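Local structure of carbohydrate kinase, pfkB family (Enterococcus faecalis, 3KTN) at residues A[137-151]-A[180-192]. The protein is a putative 2-keto-3-deoxygluconate kinase of the pfkB family, probably phosphorylating its sugar acid substrate. Residues are numbered along the deposited sequence; the frame is centred on the assembly and turned at random.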
loop_
_atom_site.group_PDB
_atom_site.type_symbol
_atom_site.label_atom_id
_atom_site.label_comp_id
_atom_site.label_asym_id
_atom_site.label_seq_id
_atom_site.Cartn_x
_atom_site.Cartn_y
_atom_site.Cartn_z
ATOM N N GLY A 137 6.103 23.112 -26.840
ATOM C CA GLY A 137 6.390 24.485 -26.479
ATOM C C GLY A 137 7.436 24.634 -25.393
ATOM O O GLY A 137 8.139 25.645 -25.348
ATOM N N ILE A 138 7.542 23.640 -24.514
ATOM C CA ILE A 138 8.523 23.700 -23.432
ATOM C C ILE A 138 9.949 23.810 -23.986
ATOM O O ILE A 138 10.802 24.469 -23.394
ATOM C CB ILE A 138 8.406 22.458 -22.485
ATOM C CG1 ILE A 138 9.418 22.571 -21.340
ATOM C CG2 ILE A 138 8.635 21.170 -23.252
ATOM C CD1 ILE A 138 9.184 23.764 -20.424
ATOM N N SER A 139 10.195 23.173 -25.127
ATOM C CA SER A 139 11.509 23.212 -25.770
ATOM C C SER A 139 11.995 24.642 -25.987
ATOM O O SER A 139 13.185 24.929 -25.848
ATOM C CB SER A 139 11.459 22.523 -27.131
ATOM O OG SER A 139 10.860 21.250 -27.032
ATOM N N LEU A 140 11.074 25.536 -26.334
ATOM C CA LEU A 140 11.434 26.930 -26.588
ATOM C C LEU A 140 11.821 27.749 -25.366
ATOM O O LEU A 140 12.527 28.752 -25.495
ATOM C CB LEU A 140 10.295 27.651 -27.315
ATOM C CG LEU A 140 10.040 27.252 -28.765
ATOM C CD1 LEU A 140 8.933 28.123 -29.336
ATOM C CD2 LEU A 140 11.314 27.427 -29.577
ATOM N N SER A 141 11.377 27.330 -24.184
ATOM C CA SER A 141 11.671 28.083 -22.971
ATOM C C SER A 141 12.593 27.401 -21.963
ATOM O O SER A 141 13.165 28.073 -21.103
ATOM C CB SER A 141 10.364 28.449 -22.267
ATOM O OG SER A 141 9.700 27.286 -21.793
ATOM N N LEU A 142 12.743 26.083 -22.053
ATOM C CA LEU A 142 13.582 25.374 -21.090
ATOM C C LEU A 142 15.010 25.926 -21.055
ATOM O O LEU A 142 15.428 26.503 -20.051
ATOM C CB LEU A 142 13.582 23.870 -21.383
ATOM C CG LEU A 142 14.135 22.999 -20.248
ATOM C CD1 LEU A 142 13.421 23.337 -18.942
ATOM C CD2 LEU A 142 13.963 21.526 -20.591
ATOM N N THR A 143 15.762 25.745 -22.136
ATOM C CA THR A 143 17.123 26.274 -22.202
ATOM C C THR A 143 17.414 26.747 -23.617
ATOM O O THR A 143 16.693 26.408 -24.561
ATOM C CB THR A 143 18.199 25.214 -21.840
ATOM O OG1 THR A 143 18.208 24.184 -22.837
ATOM C CG2 THR A 143 17.932 24.611 -20.465
ATOM N N GLU A 144 18.479 27.523 -23.766
ATOM C CA GLU A 144 18.862 28.017 -25.079
ATOM C C GLU A 144 19.160 26.824 -25.977
ATOM O O GLU A 144 18.857 26.844 -27.170
ATOM C CB GLU A 144 20.099 28.916 -24.976
ATOM C CG GLU A 144 20.574 29.452 -26.325
ATOM C CD GLU A 144 21.826 30.306 -26.218
ATOM O OE1 GLU A 144 21.760 31.390 -25.598
ATOM O OE2 GLU A 144 22.876 29.890 -26.752
ATOM N N LYS A 145 19.741 25.774 -25.401
ATOM C CA LYS A 145 20.067 24.583 -26.184
ATOM C C LYS A 145 18.840 23.837 -26.700
ATOM O O LYS A 145 18.828 23.395 -27.847
ATOM C CB LYS A 145 20.944 23.627 -25.374
ATOM C CG LYS A 145 22.345 24.161 -25.106
ATOM C CD LYS A 145 23.235 23.104 -24.478
ATOM C CE LYS A 145 24.595 23.673 -24.114
ATOM N NZ LYS A 145 25.462 22.650 -23.461
ATOM N N THR A 146 17.811 23.686 -25.866
ATOM C CA THR A 146 16.605 22.993 -26.313
ATOM C C THR A 146 15.860 23.899 -27.292
ATOM O O THR A 146 15.201 23.426 -28.220
ATOM C CB THR A 146 15.664 22.618 -25.126
ATOM O OG1 THR A 146 15.256 23.798 -24.423
ATOM C CG2 THR A 146 16.380 21.687 -24.151
ATOM N N ARG A 147 15.968 25.208 -27.081
ATOM C CA ARG A 147 15.309 26.163 -27.968
ATOM C C ARG A 147 15.945 26.115 -29.359
ATOM O O ARG A 147 15.242 26.019 -30.368
ATOM C CB ARG A 147 15.399 27.584 -27.399
ATOM C CG ARG A 147 14.898 28.656 -28.368
ATOM C CD ARG A 147 14.681 29.997 -27.683
ATOM N NE ARG A 147 15.852 30.428 -26.925
ATOM C CZ ARG A 147 15.928 30.421 -25.598
ATOM N NH1 ARG A 147 14.894 30.007 -24.872
ATOM N NH2 ARG A 147 17.039 30.824 -24.995
ATOM N N ASP A 148 17.273 26.168 -29.411
ATOM C CA ASP A 148 17.977 26.124 -30.691
ATOM C C ASP A 148 17.698 24.819 -31.421
ATOM O O ASP A 148 17.604 24.792 -32.649
ATOM C CB ASP A 148 19.490 26.279 -30.491
ATOM C CG ASP A 148 19.866 27.620 -29.883
ATOM O OD1 ASP A 148 19.166 28.619 -30.156
ATOM O OD2 ASP A 148 20.872 27.677 -29.142
ATOM N N ALA A 149 17.567 23.732 -30.666
ATOM C CA ALA A 149 17.288 22.433 -31.268
ATOM C C ALA A 149 15.874 22.403 -31.833
ATOM O O ALA A 149 15.645 21.882 -32.924
ATOM C CB ALA A 149 17.467 21.320 -30.236
ATOM N N ALA A 150 14.928 22.969 -31.093
ATOM C CA ALA A 150 13.540 22.990 -31.539
ATOM C C ALA A 150 13.394 23.788 -32.838
ATOM O O ALA A 150 12.746 23.337 -33.784
ATOM C CB ALA A 150 12.649 23.584 -30.446
ATOM N N LEU A 151 14.004 24.969 -32.879
ATOM C CA LEU A 151 13.944 25.828 -34.060
ATOM C C LEU A 151 14.539 25.133 -35.280
ATOM O O LEU A 151 13.949 25.138 -36.361
ATOM C CB LEU A 151 14.673 27.145 -33.779
ATOM C CG LEU A 151 13.993 27.962 -32.672
ATOM C CD1 LEU A 151 14.834 29.162 -32.289
ATOM C CD2 LEU A 151 12.620 28.395 -33.154
ATOM N N ALA A 180 8.058 37.040 -20.441
ATOM C CA ALA A 180 6.954 36.896 -21.381
ATOM C C ALA A 180 7.367 37.453 -22.738
ATOM O O ALA A 180 7.123 36.835 -23.775
ATOM C CB ALA A 180 5.726 37.631 -20.862
ATOM N N LEU A 181 7.996 38.624 -22.721
ATOM C CA LEU A 181 8.453 39.264 -23.948
ATOM C C LEU A 181 9.510 38.406 -24.630
ATOM O O LEU A 181 9.506 38.256 -25.851
ATOM C CB LEU A 181 9.028 40.650 -23.642
ATOM C CG LEU A 181 8.046 41.689 -23.095
ATOM C CD1 LEU A 181 8.798 42.965 -22.753
ATOM C CD2 LEU A 181 6.953 41.963 -24.121
ATOM N N PHE A 182 10.413 37.841 -23.836
ATOM C CA PHE A 182 11.464 36.993 -24.380
ATOM C C PHE A 182 10.842 35.798 -25.087
ATOM O O PHE A 182 11.246 35.442 -26.195
ATOM C CB PHE A 182 12.389 36.495 -23.269
ATOM C CG PHE A 182 13.555 35.694 -23.773
ATOM C CD1 PHE A 182 14.600 36.314 -24.451
ATOM C CD2 PHE A 182 13.596 34.314 -23.598
ATOM C CE1 PHE A 182 15.670 35.573 -24.949
ATOM C CE2 PHE A 182 14.660 33.563 -24.093
ATOM C CZ PHE A 182 15.698 34.194 -24.770
HETATM N N MSE A 183 9.857 35.180 -24.446
HETATM C CA MSE A 183 9.197 34.026 -25.036
HETATM C C MSE A 183 8.436 34.406 -26.292
HETATM O O MSE A 183 8.301 33.599 -27.211
HETATM C CB MSE A 183 8.263 33.369 -24.022
HETATM C CG MSE A 183 9.015 32.659 -22.910
HETATM SE SE MSE A 183 10.529 31.651 -23.608
HETATM C CE MSE A 183 9.565 30.423 -24.748
ATOM N N ARG A 184 7.939 35.637 -26.321
ATOM C CA ARG A 184 7.220 36.147 -27.481
ATOM C C ARG A 184 8.128 35.986 -28.698
ATOM O O ARG A 184 7.739 35.417 -29.719
ATOM C CB ARG A 184 6.897 37.631 -27.285
ATOM C CG ARG A 184 6.602 38.377 -28.579
ATOM C CD ARG A 184 5.120 38.603 -28.773
ATOM N NE ARG A 184 4.676 39.852 -28.162
ATOM C CZ ARG A 184 4.798 41.051 -28.727
ATOM N NH1 ARG A 184 5.353 41.171 -29.928
ATOM N NH2 ARG A 184 4.359 42.129 -28.093
ATOM N N GLN A 185 9.349 36.489 -28.561
ATOM C CA GLN A 185 10.348 36.436 -29.620
ATOM C C GLN A 185 10.620 35.019 -30.108
ATOM O O GLN A 185 10.706 34.774 -31.310
ATOM C CB GLN A 185 11.659 37.053 -29.127
ATOM C CG GLN A 185 11.547 38.507 -28.723
ATOM C CD GLN A 185 12.795 39.009 -28.029
ATOM O OE1 GLN A 185 13.900 38.906 -28.562
ATOM N NE2 GLN A 185 12.625 39.561 -26.832
ATOM N N GLN A 186 10.760 34.086 -29.170
ATOM C CA GLN A 186 11.044 32.703 -29.529
ATOM C C GLN A 186 9.877 32.054 -30.255
ATOM O O GLN A 186 10.074 31.294 -31.196
ATOM C CB GLN A 186 11.413 31.909 -28.277
ATOM C CG GLN A 186 12.364 32.670 -27.365
ATOM C CD GLN A 186 13.544 33.276 -28.115
ATOM O OE1 GLN A 186 14.116 34.276 -27.683
ATOM N NE2 GLN A 186 13.920 32.665 -29.233
ATOM N N TYR A 187 8.658 32.359 -29.827
ATOM C CA TYR A 187 7.481 31.800 -30.477
ATOM C C TYR A 187 7.345 32.374 -31.889
ATOM O O TYR A 187 7.008 31.656 -32.837
ATOM C CB TYR A 187 6.227 32.111 -29.650
ATOM C CG TYR A 187 6.001 31.164 -28.481
ATOM C CD1 TYR A 187 7.039 30.828 -27.609
ATOM C CD2 TYR A 187 4.744 30.612 -28.243
ATOM C CE1 TYR A 187 6.827 29.962 -26.531
ATOM C CE2 TYR A 187 4.523 29.745 -27.168
ATOM C CZ TYR A 187 5.568 29.426 -26.318
ATOM O OH TYR A 187 5.346 28.575 -25.256
ATOM N N GLU A 188 7.619 33.669 -32.032
ATOM C CA GLU A 188 7.519 34.313 -33.338
ATOM C C GLU A 188 8.497 33.673 -34.315
ATOM O O GLU A 188 8.245 33.629 -35.515
ATOM C CB GLU A 188 7.779 35.819 -33.210
ATOM C CG GLU A 188 6.778 36.498 -32.286
ATOM C CD GLU A 188 6.940 38.005 -32.206
ATOM O OE1 GLU A 188 8.093 38.487 -32.158
ATOM O OE2 GLU A 188 5.904 38.706 -32.170
ATOM N N ARG A 189 9.596 33.141 -33.790
ATOM C CA ARG A 189 10.599 32.499 -34.628
ATOM C C ARG A 189 10.175 31.128 -35.145
ATOM O O ARG A 189 10.509 30.758 -36.272
ATOM C CB ARG A 189 11.918 32.369 -33.864
ATOM C CG ARG A 189 12.521 33.701 -33.458
ATOM C CD ARG A 189 13.752 33.515 -32.591
ATOM N NE ARG A 189 14.815 32.798 -33.288
ATOM C CZ ARG A 189 15.997 32.524 -32.746
ATOM N NH1 ARG A 189 16.261 32.909 -31.501
ATOM N NH2 ARG A 189 16.917 31.871 -33.442
ATOM N N ILE A 190 9.431 30.372 -34.338
ATOM C CA ILE A 190 9.013 29.035 -34.767
ATOM C C ILE A 190 7.662 29.005 -35.471
ATOM O O ILE A 190 7.441 28.179 -36.356
ATOM C CB ILE A 190 8.962 28.038 -33.574
ATOM C CG1 ILE A 190 8.880 26.601 -34.101
ATOM C CG2 ILE A 190 7.748 28.331 -32.696
ATOM C CD1 ILE A 190 8.968 25.528 -33.018
ATOM N N LEU A 191 6.765 29.905 -35.086
ATOM C CA LEU A 191 5.435 29.952 -35.685
ATOM C C LEU A 191 5.391 29.928 -37.214
ATOM O O LEU A 191 4.490 29.326 -37.798
ATOM C CB LEU A 191 4.672 31.165 -35.148
ATOM C CG LEU A 191 4.142 30.940 -33.724
ATOM C CD1 LEU A 191 3.662 32.243 -33.102
ATOM C CD2 LEU A 191 3.013 29.920 -33.789
ATOM N N PRO A 192 6.355 30.582 -37.885
ATOM C CA PRO A 192 6.345 30.578 -39.352
ATOM C C PRO A 192 6.475 29.179 -39.965
ATOM O O PRO A 192 6.175 28.976 -41.141
ATOM C CB PRO A 192 7.534 31.470 -39.706
ATOM C CG PRO A 192 7.556 32.456 -38.576
ATOM C CD PRO A 192 7.333 31.560 -37.374
HETATM O O HOH W 1 7.477 27.861 -23.997
#
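Leu140 packs as a knob into a hole on helix 180-190 formed by Met183, Gln186, Tyr187 and Ile190. Its CD1 lies 3.6 Å from Ile190 CG2 and also meets Tyr187 CD1, while Phe166 of strand 163-167 touches both Leu140 and Ile190. The bent side chain of selenomethionine Met183 (chi2 -43°) brings its methyl to Ser141, and farther along Leu151 CD2 packs 3.7 Å from Ile190 CB.

Cationic groups supply a second kind of contact. Arg147, with CG anti to the backbone N (chi1 172°), reaches across so that Phe182 comes edge-on to one face of its guanidinium; the two planes stand 88° apart, and Phe182 CZ is 3.6 Å from Arg147 NH2. In the guanidinium plane, Arg147 NH1 donates to Leu140 O at 2.8 Å, tying helix 144-151 back to the short, weakly bonded helix 138-142. Leu151 CD1 sits over the centre of the Arg189 guanidinium.

Polar linkage runs through water 1, which donates to Gly137 O (2.7 Å) and is hydrogen-bonded to Tyr187 OH (2.6 Å), itself bonded to Asn169 N.

The short helix 138-142 and helix 144-151 are thus joined to helix 180-190 on one side of the Rossmann-like ribokinase sheet mainly by apolar packing, with a single water linking buried polar atoms.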